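PDB 1ON3: methylmalonyl-CoA carboxyltransferase 12S subunit from Propionibacterium freudenreichii, which transfers the carboxyl group of methylmalonyl-CoA to the biotin of the 1.3S subunit, releasing propanoyl-CoA, as the hexameric core of transcarboxylase. Local coordinates for residues T189-M194 / N233-A238; P169-I174 / S253-N258; A430-E435 / I490-T495; I281-G286 / V406-Y411. All coordinates share one frame; numbering follows the deposited sequence.

Interaction 1 (T189-M194 / N233-A238); sequences TDFIIM and NIHFVA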
loop_
_atom_site.group_PDB
_atom_site.type_symbol
_atom_site.label_atom_id
_atom_site.label_comp_id
_atom_site.label_asym_id
_atom_site.label_seq_id
_atom_site.Cartn_x
_atom_site.Cartn_y
_atom_site.Cartn_z
ATOM N N THR E 189 -13.863 -23.942 11.615
ATOM C CA THR E 189 -12.460 -24.289 11.357
ATOM C C THR E 189 -12.474 -24.800 9.919
ATOM O O THR E 189 -13.513 -24.762 9.265
ATOM C CB THR E 189 -11.923 -25.417 12.281
ATOM O OG1 THR E 189 -12.640 -26.641 12.033
ATOM C CG2 THR E 189 -12.062 -25.011 13.779
ATOM N N ASP E 190 -11.351 -25.289 9.412
ATOM C CA ASP E 190 -11.364 -25.754 8.020
ATOM C C ASP E 190 -11.736 -27.212 7.810
ATOM O O ASP E 190 -12.452 -27.535 6.858
ATOM C CB ASP E 190 -10.019 -25.482 7.374
ATOM C CG ASP E 190 -9.664 -24.019 7.408
ATOM O OD1 ASP E 190 -8.609 -23.687 7.975
ATOM O OD2 ASP E 190 -10.452 -23.206 6.880
ATOM N N PHE E 191 -11.229 -28.087 8.677
ATOM C CA PHE E 191 -11.503 -29.511 8.580
ATOM C C PHE E 191 -11.910 -30.124 9.896
ATOM O O PHE E 191 -11.292 -29.852 10.924
ATOM C CB PHE E 191 -10.277 -30.275 8.085
ATOM C CG PHE E 191 -9.825 -29.857 6.724
ATOM C CD1 PHE E 191 -8.845 -28.883 6.570
ATOM C CD2 PHE E 191 -10.419 -30.395 5.599
ATOM C CE1 PHE E 191 -8.463 -28.446 5.292
ATOM C CE2 PHE E 191 -10.050 -29.968 4.328
ATOM C CZ PHE E 191 -9.070 -28.992 4.176
ATOM N N ILE E 192 -12.951 -30.954 9.860
ATOM C CA ILE E 192 -13.387 -31.653 11.063
ATOM C C ILE E 192 -13.103 -33.147 10.936
ATOM O O ILE E 192 -13.567 -33.781 9.985
ATOM C CB ILE E 192 -14.901 -31.506 11.322
ATOM C CG1 ILE E 192 -15.256 -30.036 11.565
ATOM C CG2 ILE E 192 -15.291 -32.361 12.538
ATOM C CD1 ILE E 192 -16.772 -29.793 11.680
ATOM N N ILE E 193 -12.324 -33.691 11.878
ATOM C CA ILE E 193 -12.016 -35.122 11.932
ATOM C C ILE E 193 -12.815 -35.582 13.139
ATOM O O ILE E 193 -12.640 -35.043 14.225
ATOM C CB ILE E 193 -10.529 -35.407 12.226
ATOM C CG1 ILE E 193 -9.659 -34.878 11.084
ATOM C CG2 ILE E 193 -10.303 -36.907 12.363
ATOM C CD1 ILE E 193 -8.201 -34.706 11.496
ATOM N N MET E 194 -13.683 -36.566 12.943
ATOM C CA MET E 194 -14.543 -37.061 14.009
ATOM C C MET E 194 -14.334 -38.555 14.244
ATOM O O MET E 194 -14.391 -39.339 13.297
ATOM C CB MET E 194 -15.992 -36.787 13.603
ATOM C CG MET E 194 -16.975 -36.720 14.715
ATOM S SD MET E 194 -18.575 -36.092 14.152
ATOM C CE MET E 194 -19.561 -36.733 15.522
ATOM N N ASN E 233 -21.424 -32.252 7.377
ATOM C CA ASN E 233 -20.686 -31.401 8.328
ATOM C C ASN E 233 -19.208 -31.712 8.558
ATOM O O ASN E 233 -18.486 -30.851 9.065
ATOM C CB ASN E 233 -21.311 -31.465 9.723
ATOM C CG ASN E 233 -22.694 -30.845 9.809
ATOM O OD1 ASN E 233 -23.561 -31.355 10.535
ATOM N ND2 ASN E 233 -22.906 -29.745 9.113
ATOM N N ILE E 234 -18.757 -32.924 8.242
ATOM C CA ILE E 234 -17.370 -33.269 8.549
ATOM C C ILE E 234 -16.548 -33.764 7.385
ATOM O O ILE E 234 -17.079 -34.142 6.342
ATOM C CB ILE E 234 -17.284 -34.303 9.693
ATOM C CG1 ILE E 234 -17.890 -35.642 9.240
ATOM C CG2 ILE E 234 -18.023 -33.760 10.927
ATOM C CD1 ILE E 234 -17.684 -36.780 10.232
ATOM N N HIS E 235 -15.238 -33.810 7.590
ATOM C CA HIS E 235 -14.342 -34.170 6.503
ATOM C C HIS E 235 -13.658 -35.509 6.543
ATOM O O HIS E 235 -13.276 -36.029 5.492
ATOM C CB HIS E 235 -13.305 -33.057 6.348
ATOM C CG HIS E 235 -13.918 -31.696 6.245
ATOM N ND1 HIS E 235 -14.424 -31.027 7.339
ATOM C CD2 HIS E 235 -14.181 -30.914 5.170
ATOM C CE1 HIS E 235 -14.974 -29.892 6.942
ATOM N NE2 HIS E 235 -14.842 -29.802 5.629
ATOM N N PHE E 236 -13.496 -36.061 7.743
ATOM C CA PHE E 236 -12.861 -37.353 7.910
ATOM C C PHE E 236 -13.487 -38.124 9.050
ATOM O O PHE E 236 -13.804 -37.542 10.097
ATOM C CB PHE E 236 -11.353 -37.203 8.220
ATOM C CG PHE E 236 -10.594 -36.414 7.188
ATOM C CD1 PHE E 236 -10.456 -35.043 7.308
ATOM C CD2 PHE E 236 -10.066 -37.044 6.065
ATOM C CE1 PHE E 236 -9.803 -34.293 6.317
ATOM C CE2 PHE E 236 -9.418 -36.312 5.075
ATOM C CZ PHE E 236 -9.288 -34.936 5.202
ATOM N N VAL E 237 -13.678 -39.424 8.842
ATOM C CA VAL E 237 -14.185 -40.282 9.900
ATOM C C VAL E 237 -12.985 -41.091 10.333
ATOM O O VAL E 237 -12.273 -41.633 9.494
ATOM C CB VAL E 237 -15.295 -41.248 9.431
ATOM C CG1 VAL E 237 -15.606 -42.257 10.531
ATOM C CG2 VAL E 237 -16.548 -40.473 9.113
ATOM N N ALA E 238 -12.750 -41.146 11.645
ATOM C CA ALA E 238 -11.632 -41.883 12.207
ATOM C C ALA E 238 -12.158 -42.955 13.165
ATOM O O ALA E 238 -13.093 -42.712 13.924
ATOM C CB ALA E 238 -10.715 -40.928 12.954
#
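Ile192 and His235 grip each other twice: His235 N donates to Ile192 O (2.9 Å), and Ile192 N donates back to His235 ND1 (2.9 Å), 34° out of the imidazole plane. Just beyond, parallel strands 191-194 and 236-238 pair at the end of the N-terminal domain's crotonase-type sheet, Met194 N donating to Phe236 O and Ala238 N to Met194 O. Ile192 O also accepts from Phe236 N, so one carbonyl holds two consecutive amides where strand 236-238 begins. The His235 ring stays in place because Phe191 brings its edge to the imidazole face (planes at 74°) and lays its CA over that face, while His235 NE2 bonds to Glu352. Were the histidine an alanine, Ile192 N would probably be left without its acceptor, with a gap beside the Phe191 ring. Further out, branched and aromatic residues suit a buried sheet: Ile193 and Phe236 share one face, which helix 241-253 covers through Ile247. On the other side Ile234 packs against Ile192 and Met194, under helix 224-231. Its chi1 of 66° sets CG1 between N and the carbonyl carbon and turns CG2 onto Ile192, where Ile192 CG2 and Ile234 CG2 are pressed to 3.5 Å.

Interaction 2 (P169-I174 / S253-N258); sequences PQIAII and SFLPQN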
loop_
_atom_site.group_PDB
_atom_site.type_symbol
_atom_site.label_atom_id
_atom_site.label_comp_id
_atom_site.label_asym_id
_atom_site.label_seq_id
_atom_site.Cartn_x
_atom_site.Cartn_y
_atom_site.Cartn_z
ATOM N N PRO E 169 -4.179 -22.482 8.897
ATOM C CA PRO E 169 -5.091 -23.629 8.827
ATOM C C PRO E 169 -5.618 -23.984 10.209
ATOM O O PRO E 169 -4.879 -23.902 11.189
ATOM C CB PRO E 169 -4.214 -24.747 8.255
ATOM C CG PRO E 169 -3.072 -24.028 7.602
ATOM C CD PRO E 169 -2.808 -22.891 8.546
ATOM N N GLN E 170 -6.892 -24.377 10.278
ATOM C CA GLN E 170 -7.524 -24.752 11.541
ATOM C C GLN E 170 -8.149 -26.130 11.385
ATOM O O GLN E 170 -9.002 -26.338 10.519
ATOM C CB GLN E 170 -8.621 -23.747 11.925
ATOM C CG GLN E 170 -8.168 -22.315 12.086
ATOM C CD GLN E 170 -9.327 -21.404 12.423
ATOM O OE1 GLN E 170 -9.751 -21.336 13.577
ATOM N NE2 GLN E 170 -9.865 -20.716 11.411
ATOM N N ILE E 171 -7.699 -27.065 12.220
ATOM C CA ILE E 171 -8.157 -28.448 12.200
ATOM C C ILE E 171 -8.853 -28.819 13.517
ATOM O O ILE E 171 -8.290 -28.668 14.601
ATOM C CB ILE E 171 -6.951 -29.400 11.966
ATOM C CG1 ILE E 171 -6.327 -29.093 10.600
ATOM C CG2 ILE E 171 -7.387 -30.867 12.031
ATOM C CD1 ILE E 171 -4.966 -29.779 10.356
ATOM N N ALA E 172 -10.081 -29.300 13.414
ATOM C CA ALA E 172 -10.818 -29.696 14.596
ATOM C C ALA E 172 -10.900 -31.212 14.653
ATOM O O ALA E 172 -11.141 -31.868 13.636
ATOM C CB ALA E 172 -12.210 -29.107 14.556
ATOM N N ILE E 173 -10.679 -31.770 15.836
ATOM C CA ILE E 173 -10.799 -33.215 16.019
ATOM C C ILE E 173 -11.829 -33.428 17.126
ATOM O O ILE E 173 -11.582 -33.062 18.276
ATOM C CB ILE E 173 -9.460 -33.875 16.459
ATOM C CG1 ILE E 173 -8.358 -33.594 15.439
ATOM C CG2 ILE E 173 -9.638 -35.383 16.576
ATOM C CD1 ILE E 173 -7.406 -32.489 15.867
ATOM N N ILE E 174 -12.990 -33.976 16.769
ATOM C CA ILE E 174 -14.041 -34.239 17.746
ATOM C C ILE E 174 -13.778 -35.653 18.233
ATOM O O ILE E 174 -13.899 -36.612 17.460
ATOM C CB ILE E 174 -15.463 -34.213 17.128
ATOM C CG1 ILE E 174 -15.586 -33.114 16.075
ATOM C CG2 ILE E 174 -16.490 -34.027 18.260
ATOM C CD1 ILE E 174 -15.370 -31.733 16.572
ATOM N N SER E 253 0.253 -32.352 6.561
ATOM C CA SER E 253 1.399 -32.458 5.653
ATOM C C SER E 253 1.178 -31.828 4.279
ATOM O O SER E 253 2.147 -31.489 3.603
ATOM C CB SER E 253 1.829 -33.928 5.483
ATOM O OG SER E 253 0.943 -34.669 4.653
ATOM N N PHE E 254 -0.083 -31.668 3.861
ATOM C CA PHE E 254 -0.384 -31.056 2.563
ATOM C C PHE E 254 -0.522 -29.542 2.667
ATOM O O PHE E 254 -0.587 -28.839 1.650
ATOM C CB PHE E 254 -1.715 -31.583 1.985
ATOM C CG PHE E 254 -1.675 -33.021 1.545
ATOM C CD1 PHE E 254 -2.137 -34.035 2.386
ATOM C CD2 PHE E 254 -1.167 -33.361 0.293
ATOM C CE1 PHE E 254 -2.089 -35.372 1.990
ATOM C CE2 PHE E 254 -1.114 -34.682 -0.121
ATOM C CZ PHE E 254 -1.579 -35.703 0.738
ATOM N N LEU E 255 -0.552 -29.034 3.894
ATOM C CA LEU E 255 -0.779 -27.610 4.107
ATOM C C LEU E 255 0.394 -26.733 4.497
ATOM O O LEU E 255 1.327 -27.163 5.169
ATOM C CB LEU E 255 -1.875 -27.417 5.178
ATOM C CG LEU E 255 -3.078 -28.370 5.100
ATOM C CD1 LEU E 255 -4.033 -28.135 6.290
ATOM C CD2 LEU E 255 -3.803 -28.148 3.779
ATOM N N PRO E 256 0.345 -25.470 4.077
ATOM C CA PRO E 256 1.402 -24.514 4.410
ATOM C C PRO E 256 1.166 -24.095 5.870
ATOM O O PRO E 256 0.124 -24.422 6.454
ATOM C CB PRO E 256 1.127 -23.368 3.453
ATOM C CG PRO E 256 -0.396 -23.393 3.354
ATOM C CD PRO E 256 -0.670 -24.858 3.196
ATOM N N GLN E 257 2.134 -23.401 6.463
ATOM C CA GLN E 257 1.996 -22.919 7.829
ATOM C C GLN E 257 0.927 -21.836 7.920
ATOM O O GLN E 257 0.178 -21.766 8.902
ATOM C CB GLN E 257 3.313 -22.325 8.309
ATOM C CG GLN E 257 4.379 -23.345 8.613
ATOM C CD GLN E 257 3.994 -24.219 9.790
ATOM O OE1 GLN E 257 3.398 -25.282 9.620
ATOM N NE2 GLN E 257 4.317 -23.760 10.997
ATOM N N ASN E 258 0.871 -20.983 6.897
ATOM C CA ASN E 258 -0.076 -19.872 6.853
ATOM C C ASN E 258 -0.302 -19.440 5.406
ATOM O O ASN E 258 0.289 -20.011 4.486
ATOM C CB ASN E 258 0.457 -18.700 7.686
ATOM C CG ASN E 258 1.824 -18.248 7.235
ATOM O OD1 ASN E 258 1.968 -17.687 6.161
ATOM N ND2 ASN E 258 2.845 -18.499 8.059
#
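This is a small, buried, mainly apolar contact in which Pro169, just ahead of central strand 170-174, meets the loop that follows helix 241-253. Pro169 carries nearly all of it, and the two segments bury 174 Å² in all. Its ring turns two different sides to the loop. CB lies against the methyl Leu255 CD1 at 3.9 Å, whereas CG and CD lie close to backbone carbonyl oxygens: Pro169 CG is 3.4 Å from Pro256 O, and Pro169 CD is 3.2 Å from Gln257 O. A proline suits the place because CD, next to its nitrogen, is slightly polarised and can sit close to a carbonyl oxygen, and because its backbone nitrogen carries no hydrogen that would need an acceptor. Leucine suits the other side, since its branched apolar end can meet both Pro169 CB and Ile171 CD1. With CG anti to the carbonyl carbon (chi1 -41°), Leu255 extends its branch CD1 toward the strand, where Ile171 CD1 comes to 4.5 Å of it. Strand 170-174 runs parallel between strands 133-139 and 191-195 in the sheet of the crotonase-like N-terminal domain, and alternation along it puts Pro169 and Ile171 on the loop side while Gln170 points away, its amide bonded to Asn161. The loop has its own supports. The side chain of Gln257 leads away from the strand to Arg95 and to the carbonyl of Pro96, and Asn258 bonds to Thr260 and to the carbonyl of Gly130. Pro256 turns its ring onto Phe360, and the carbonyl of Phe254 accepts from Ser327, which ties the same loop to the C-terminal half of the chain.

Interaction 3 (A430-E435 / I490-T495); sequences AWPSAE and IDPADT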
loop_
_atom_site.group_PDB
_atom_site.type_symbol
_atom_site.label_atom_id
_atom_site.label_comp_id
_atom_site.label_asym_id
_atom_site.label_seq_id
_atom_site.Cartn_x
_atom_site.Cartn_y
_atom_site.Cartn_z
ATOM N N ALA E 430 -7.859 -31.962 -23.315
ATOM C CA ALA E 430 -8.945 -32.872 -23.648
ATOM C C ALA E 430 -8.387 -34.245 -24.025
ATOM O O ALA E 430 -7.421 -34.340 -24.789
ATOM C CB ALA E 430 -9.754 -32.310 -24.820
ATOM N N TRP E 431 -8.964 -35.300 -23.454
ATOM C CA TRP E 431 -8.561 -36.652 -23.817
ATOM C C TRP E 431 -9.281 -36.830 -25.147
ATOM O O TRP E 431 -10.157 -36.029 -25.477
ATOM C CB TRP E 431 -9.072 -37.673 -22.812
ATOM C CG TRP E 431 -8.157 -37.878 -21.631
ATOM C CD1 TRP E 431 -7.187 -37.023 -21.176
ATOM C CD2 TRP E 431 -8.138 -39.006 -20.759
ATOM N NE1 TRP E 431 -6.562 -37.561 -20.068
ATOM C CE2 TRP E 431 -7.129 -38.778 -19.793
ATOM C CE3 TRP E 431 -8.875 -40.195 -20.697
ATOM C CZ2 TRP E 431 -6.844 -39.696 -18.781
ATOM C CZ3 TRP E 431 -8.589 -41.107 -19.691
ATOM C CH2 TRP E 431 -7.577 -40.850 -18.742
ATOM N N PRO E 432 -8.937 -37.875 -25.925
ATOM C CA PRO E 432 -9.620 -38.058 -27.215
ATOM C C PRO E 432 -11.091 -38.410 -27.035
ATOM O O PRO E 432 -11.867 -38.379 -27.982
ATOM C CB PRO E 432 -8.836 -39.201 -27.866
ATOM C CG PRO E 432 -7.461 -39.077 -27.260
ATOM C CD PRO E 432 -7.809 -38.814 -25.800
ATOM N N SER E 433 -11.462 -38.762 -25.813
ATOM C CA SER E 433 -12.844 -39.127 -25.493
ATOM C C SER E 433 -13.638 -37.939 -24.953
ATOM O O SER E 433 -14.827 -38.062 -24.613
ATOM C CB SER E 433 -12.840 -40.252 -24.459
ATOM O OG SER E 433 -11.824 -40.026 -23.485
ATOM N N ALA E 434 -12.982 -36.789 -24.881
ATOM C CA ALA E 434 -13.630 -35.590 -24.364
ATOM C C ALA E 434 -14.842 -35.198 -25.195
ATOM O O ALA E 434 -14.796 -35.185 -26.433
ATOM C CB ALA E 434 -12.645 -34.437 -24.317
ATOM N N GLU E 435 -15.923 -34.859 -24.504
ATOM C CA GLU E 435 -17.131 -34.466 -25.184
ATOM C C GLU E 435 -17.707 -33.186 -24.578
ATOM O O GLU E 435 -18.736 -33.220 -23.912
ATOM C CB GLU E 435 -18.143 -35.605 -25.110
ATOM C CG GLU E 435 -19.299 -35.458 -26.071
ATOM C CD GLU E 435 -20.230 -36.655 -26.043
ATOM O OE1 GLU E 435 -21.152 -36.691 -26.880
ATOM O OE2 GLU E 435 -20.041 -37.551 -25.187
ATOM N N ILE E 490 -4.902 -34.569 -25.968
ATOM C CA ILE E 490 -3.787 -35.413 -25.560
ATOM C C ILE E 490 -4.024 -36.907 -25.495
ATOM O O ILE E 490 -5.147 -37.373 -25.380
ATOM C CB ILE E 490 -3.273 -34.997 -24.149
ATOM C CG1 ILE E 490 -4.357 -35.259 -23.088
ATOM C CG2 ILE E 490 -2.890 -33.522 -24.141
ATOM C CD1 ILE E 490 -3.892 -35.027 -21.643
ATOM N N ASP E 491 -2.923 -37.647 -25.558
ATOM C CA ASP E 491 -2.937 -39.091 -25.424
ATOM C C ASP E 491 -3.143 -39.233 -23.907
ATOM O O ASP E 491 -2.378 -38.663 -23.112
ATOM C CB ASP E 491 -1.570 -39.644 -25.857
ATOM C CG ASP E 491 -1.398 -41.129 -25.574
ATOM O OD1 ASP E 491 -0.385 -41.681 -26.057
ATOM O OD2 ASP E 491 -2.230 -41.744 -24.873
ATOM N N PRO E 492 -4.189 -39.964 -23.489
ATOM C CA PRO E 492 -4.451 -40.144 -22.054
ATOM C C PRO E 492 -3.203 -40.569 -21.292
ATOM O O PRO E 492 -3.024 -40.227 -20.116
ATOM C CB PRO E 492 -5.535 -41.219 -22.032
ATOM C CG PRO E 492 -6.286 -40.961 -23.315
ATOM C CD PRO E 492 -5.186 -40.676 -24.308
ATOM N N ALA E 493 -2.331 -41.308 -21.970
ATOM C CA ALA E 493 -1.105 -41.798 -21.347
ATOM C C ALA E 493 -0.166 -40.697 -20.860
ATOM O O ALA E 493 0.656 -40.943 -19.982
ATOM C CB ALA E 493 -0.352 -42.729 -22.324
ATOM N N ASP E 494 -0.277 -39.496 -21.433
ATOM C CA ASP E 494 0.587 -38.373 -21.055
ATOM C C ASP E 494 -0.033 -37.424 -20.019
ATOM O O ASP E 494 0.534 -36.376 -19.732
ATOM C CB ASP E 494 0.962 -37.531 -22.286
ATOM C CG ASP E 494 1.633 -38.349 -23.395
ATOM O OD1 ASP E 494 2.447 -39.234 -23.083
ATOM O OD2 ASP E 494 1.359 -38.079 -24.582
ATOM N N THR E 495 -1.191 -37.784 -19.473
ATOM C CA THR E 495 -1.868 -36.919 -18.507
ATOM C C THR E 495 -0.983 -36.390 -17.373
ATOM O O THR E 495 -0.924 -35.178 -17.141
ATOM C CB THR E 495 -3.092 -37.632 -17.921
ATOM O OG1 THR E 495 -3.966 -38.006 -18.995
ATOM C CG2 THR E 495 -3.866 -36.697 -16.966
#
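Thr495 OG1 is met from the other segment by the indole nitrogen, Trp431 NE1, at 2.8 Å, a weak bond bent to 127° at the hydrogen. The hydroxyl can accept because it donates to Pro492 O (2.7 Å), which Thr495 N also reaches from the same face of the carbonyl plane (3.1 Å). The face of the indole is covered as well. Pro492 CB sits 3.5 Å above the centre of the six-membered ring of Trp431, a CH-pi contact almost on the normal, and a proline suits it because its compact, rigid ring brings C-H groups, somewhat polarised by the neighbouring backbone, against the indole. The proline rings meet through Pro432 CD and Pro492 CD, 3.5 Å apart. Pro432, its phi fixed, suits the bend of a type I turn from Trp431 to Ala434. From a neighbouring subunit Met12 packs on Trp431 and Pro492, and Arg15 bonds to Pro432 O. Ile490 N donates to Ala430 O (2.8 Å), continuing the parallel pairing of strands 427-430 and 488-489. Beyond it Asp491 OD2 accepts from Ala493 N in an Asx turn, which leads through a 3-10 turn into helix 495-505 at the edge of the C-terminal crotonase-like domain.

Interaction 4 (I281-G286 / V406-Y411); sequences IVPIDG and VLRKAY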
loop_
_atom_site.group_PDB
_atom_site.type_symbol
_atom_site.label_atom_id
_atom_site.label_comp_id
_atom_site.label_asym_id
_atom_site.label_seq_id
_atom_site.Cartn_x
_atom_site.Cartn_y
_atom_site.Cartn_z
ATOM N N ILE E 281 -8.867 -46.923 -18.621
ATOM C CA ILE E 281 -9.710 -46.751 -17.449
ATOM C C ILE E 281 -11.089 -46.203 -17.777
ATOM O O ILE E 281 -12.090 -46.692 -17.256
ATOM C CB ILE E 281 -9.033 -45.829 -16.422
ATOM C CG1 ILE E 281 -7.690 -46.428 -16.002
ATOM C CG2 ILE E 281 -9.940 -45.648 -15.217
ATOM C CD1 ILE E 281 -6.820 -45.497 -15.162
ATOM N N VAL E 282 -11.130 -45.190 -18.640
ATOM C CA VAL E 282 -12.373 -44.557 -19.050
ATOM C C VAL E 282 -12.922 -45.232 -20.310
ATOM O O VAL E 282 -12.347 -45.113 -21.390
ATOM C CB VAL E 282 -12.150 -43.049 -19.345
ATOM C CG1 VAL E 282 -13.482 -42.359 -19.606
ATOM C CG2 VAL E 282 -11.420 -42.399 -18.185
ATOM N N PRO E 283 -14.052 -45.939 -20.185
ATOM C CA PRO E 283 -14.696 -46.644 -21.303
ATOM C C PRO E 283 -15.088 -45.692 -22.436
ATOM O O PRO E 283 -15.450 -44.541 -22.183
ATOM C CB PRO E 283 -15.936 -47.259 -20.654
ATOM C CG PRO E 283 -15.547 -47.412 -19.228
ATOM C CD PRO E 283 -14.830 -46.115 -18.950
ATOM N N ILE E 284 -15.018 -46.166 -23.680
ATOM C CA ILE E 284 -15.415 -45.332 -24.810
ATOM C C ILE E 284 -16.941 -45.326 -24.809
ATOM O O ILE E 284 -17.577 -44.387 -25.284
ATOM C CB ILE E 284 -14.887 -45.900 -26.174
ATOM C CG1 ILE E 284 -13.352 -45.908 -26.191
ATOM C CG2 ILE E 284 -15.372 -45.044 -27.325
ATOM C CD1 ILE E 284 -12.711 -44.540 -26.060
ATOM N N ASP E 285 -17.524 -46.387 -24.255
ATOM C CA ASP E 285 -18.974 -46.511 -24.175
ATOM C C ASP E 285 -19.477 -45.584 -23.070
ATOM O O ASP E 285 -19.333 -45.879 -21.879
ATOM C CB ASP E 285 -19.365 -47.957 -23.849
ATOM C CG ASP E 285 -20.875 -48.161 -23.782
ATOM O OD1 ASP E 285 -21.640 -47.174 -23.866
ATOM O OD2 ASP E 285 -21.301 -49.327 -23.632
ATOM N N GLY E 286 -20.060 -44.463 -23.474
ATOM C CA GLY E 286 -20.574 -43.501 -22.516
ATOM C C GLY E 286 -21.506 -44.106 -21.491
ATOM O O GLY E 286 -21.722 -43.516 -20.440
ATOM N N VAL E 406 -10.220 -32.796 -19.332
ATOM C CA VAL E 406 -11.539 -33.321 -19.663
ATOM C C VAL E 406 -11.406 -34.763 -20.142
ATOM O O VAL E 406 -10.871 -35.011 -21.223
ATOM C CB VAL E 406 -12.228 -32.475 -20.757
ATOM C CG1 VAL E 406 -13.615 -33.037 -21.040
ATOM C CG2 VAL E 406 -12.314 -31.023 -20.308
ATOM N N LEU E 407 -11.906 -35.699 -19.332
ATOM C CA LEU E 407 -11.840 -37.129 -19.629
ATOM C C LEU E 407 -12.914 -37.582 -20.599
ATOM O O LEU E 407 -12.633 -38.330 -21.538
ATOM C CB LEU E 407 -11.986 -37.958 -18.343
ATOM C CG LEU E 407 -11.085 -37.605 -17.149
ATOM C CD1 LEU E 407 -11.360 -38.580 -16.010
ATOM C CD2 LEU E 407 -9.617 -37.667 -17.543
ATOM N N ARG E 408 -14.150 -37.150 -20.373
ATOM C CA ARG E 408 -15.222 -37.585 -21.252
ATOM C C ARG E 408 -16.345 -36.554 -21.347
ATOM O O ARG E 408 -16.164 -35.507 -21.967
ATOM C CB ARG E 408 -15.739 -38.948 -20.763
ATOM C CG ARG E 408 -16.501 -39.755 -21.798
ATOM C CD ARG E 408 -16.568 -41.243 -21.400
ATOM N NE ARG E 408 -17.211 -41.464 -20.102
ATOM C CZ ARG E 408 -17.599 -42.655 -19.653
ATOM N NH1 ARG E 408 -17.403 -43.742 -20.398
ATOM N NH2 ARG E 408 -18.207 -42.763 -18.473
ATOM N N LYS E 409 -17.497 -36.839 -20.743
ATOM C CA LYS E 409 -18.622 -35.909 -20.800
ATOM C C LYS E 409 -18.286 -34.572 -20.131
ATOM O O LYS E 409 -17.649 -34.537 -19.077
ATOM C CB LYS E 409 -19.850 -36.496 -20.099
ATOM C CG LYS E 409 -20.437 -37.750 -20.720
ATOM C CD LYS E 409 -20.964 -37.486 -22.125
ATOM C CE LYS E 409 -21.797 -38.670 -22.634
ATOM N NZ LYS E 409 -21.062 -39.965 -22.551
ATOM N N ALA E 410 -18.732 -33.479 -20.742
ATOM C CA ALA E 410 -18.519 -32.131 -20.198
ATOM C C ALA E 410 -19.658 -31.299 -20.780
ATOM O O ALA E 410 -19.472 -30.515 -21.705
ATOM C CB ALA E 410 -17.172 -31.595 -20.644
ATOM N N TYR E 411 -20.844 -31.477 -20.212
ATOM C CA TYR E 411 -22.040 -30.816 -20.717
ATOM C C TYR E 411 -22.537 -29.559 -20.008
ATOM O O TYR E 411 -22.640 -29.522 -18.785
ATOM C CB TYR E 411 -23.194 -31.819 -20.733
ATOM C CG TYR E 411 -23.096 -32.932 -21.763
ATOM C CD1 TYR E 411 -21.966 -33.084 -22.569
ATOM C CD2 TYR E 411 -24.158 -33.821 -21.943
ATOM C CE1 TYR E 411 -21.898 -34.098 -23.534
ATOM C CE2 TYR E 411 -24.102 -34.830 -22.897
ATOM C CZ TYR E 411 -22.971 -34.961 -23.692
ATOM O OH TYR E 411 -22.938 -35.933 -24.666
HETATM O O HOH W 1 -21.351 -40.814 -20.088
#
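A direct hydrogen bond runs from Arg408 NH1 to Pro283 O at 2.8 Å, with the donor 38° above the carbonyl plane and an angle of 135° at the hydrogen. The same nitrogen, Arg408 NH1, lies 3.2 Å from Asp285 O, so it is close to two carbonyl oxygens of the loop. Arginine suits the spot because its several N-H groups serve different directions: NE makes a salt bridge to Asp369, and NH2 bonds to the carbonyl of Lys288. A second polar link passes through water, which donates to Gly286 O (2.7 Å) and accepts from Lys409 NZ (2.6 Å). All this happens at a corner of the crotonase-like C-terminal domain, where the chain leaves strand 402-407 of the main sheet and turns at 408 into the short two-stranded parallel sheet with 435-437. Packing completes the contact. Val282 CG1 lies 3.7 Å from Arg408 CD and beneath one face of the guanidinium, while Gly286 CA is over the opposite face. The bend at chi3 (59°) carries the guanidinium between them. Val282 CG2 also comes to 4.4 Å of Leu407 CD1. A leucine in place of the arginine would probably leave Pro283 O without its donor, Asp369 without its salt-bridge partner and the loop freer to shift. Lys409 NZ comes to 3.6 Å of Gly286 CA, where glycine presents no side chain.

The four contacts form two pairs, one in each crotonase-like half of the duplicated chain. Interactions 1 and 2, centres about 11 Å apart in the N-terminal half, share a sheet in which strands 170-175 and 191-195 are neighbours; interaction 1 is nested inside the loop closed by interaction 2. Interactions 3 and 4, centres about 10 Å apart, occupy the C-terminal half. A probable backbone bond from Glu435 N to Arg408 O and a probable hydroxyl bond from Ser433 to Leu407 O join them; interaction 4 closes before interaction 3 opens, and both follow interactions 1 and 2. Both touch a neighbouring subunit. The pairs' centres stand 32 to 35 Å apart. Interactions 1 and 3 tie corresponding edge strands, 236-238 and 488-489, to their sheets, as expected of a domain duplication.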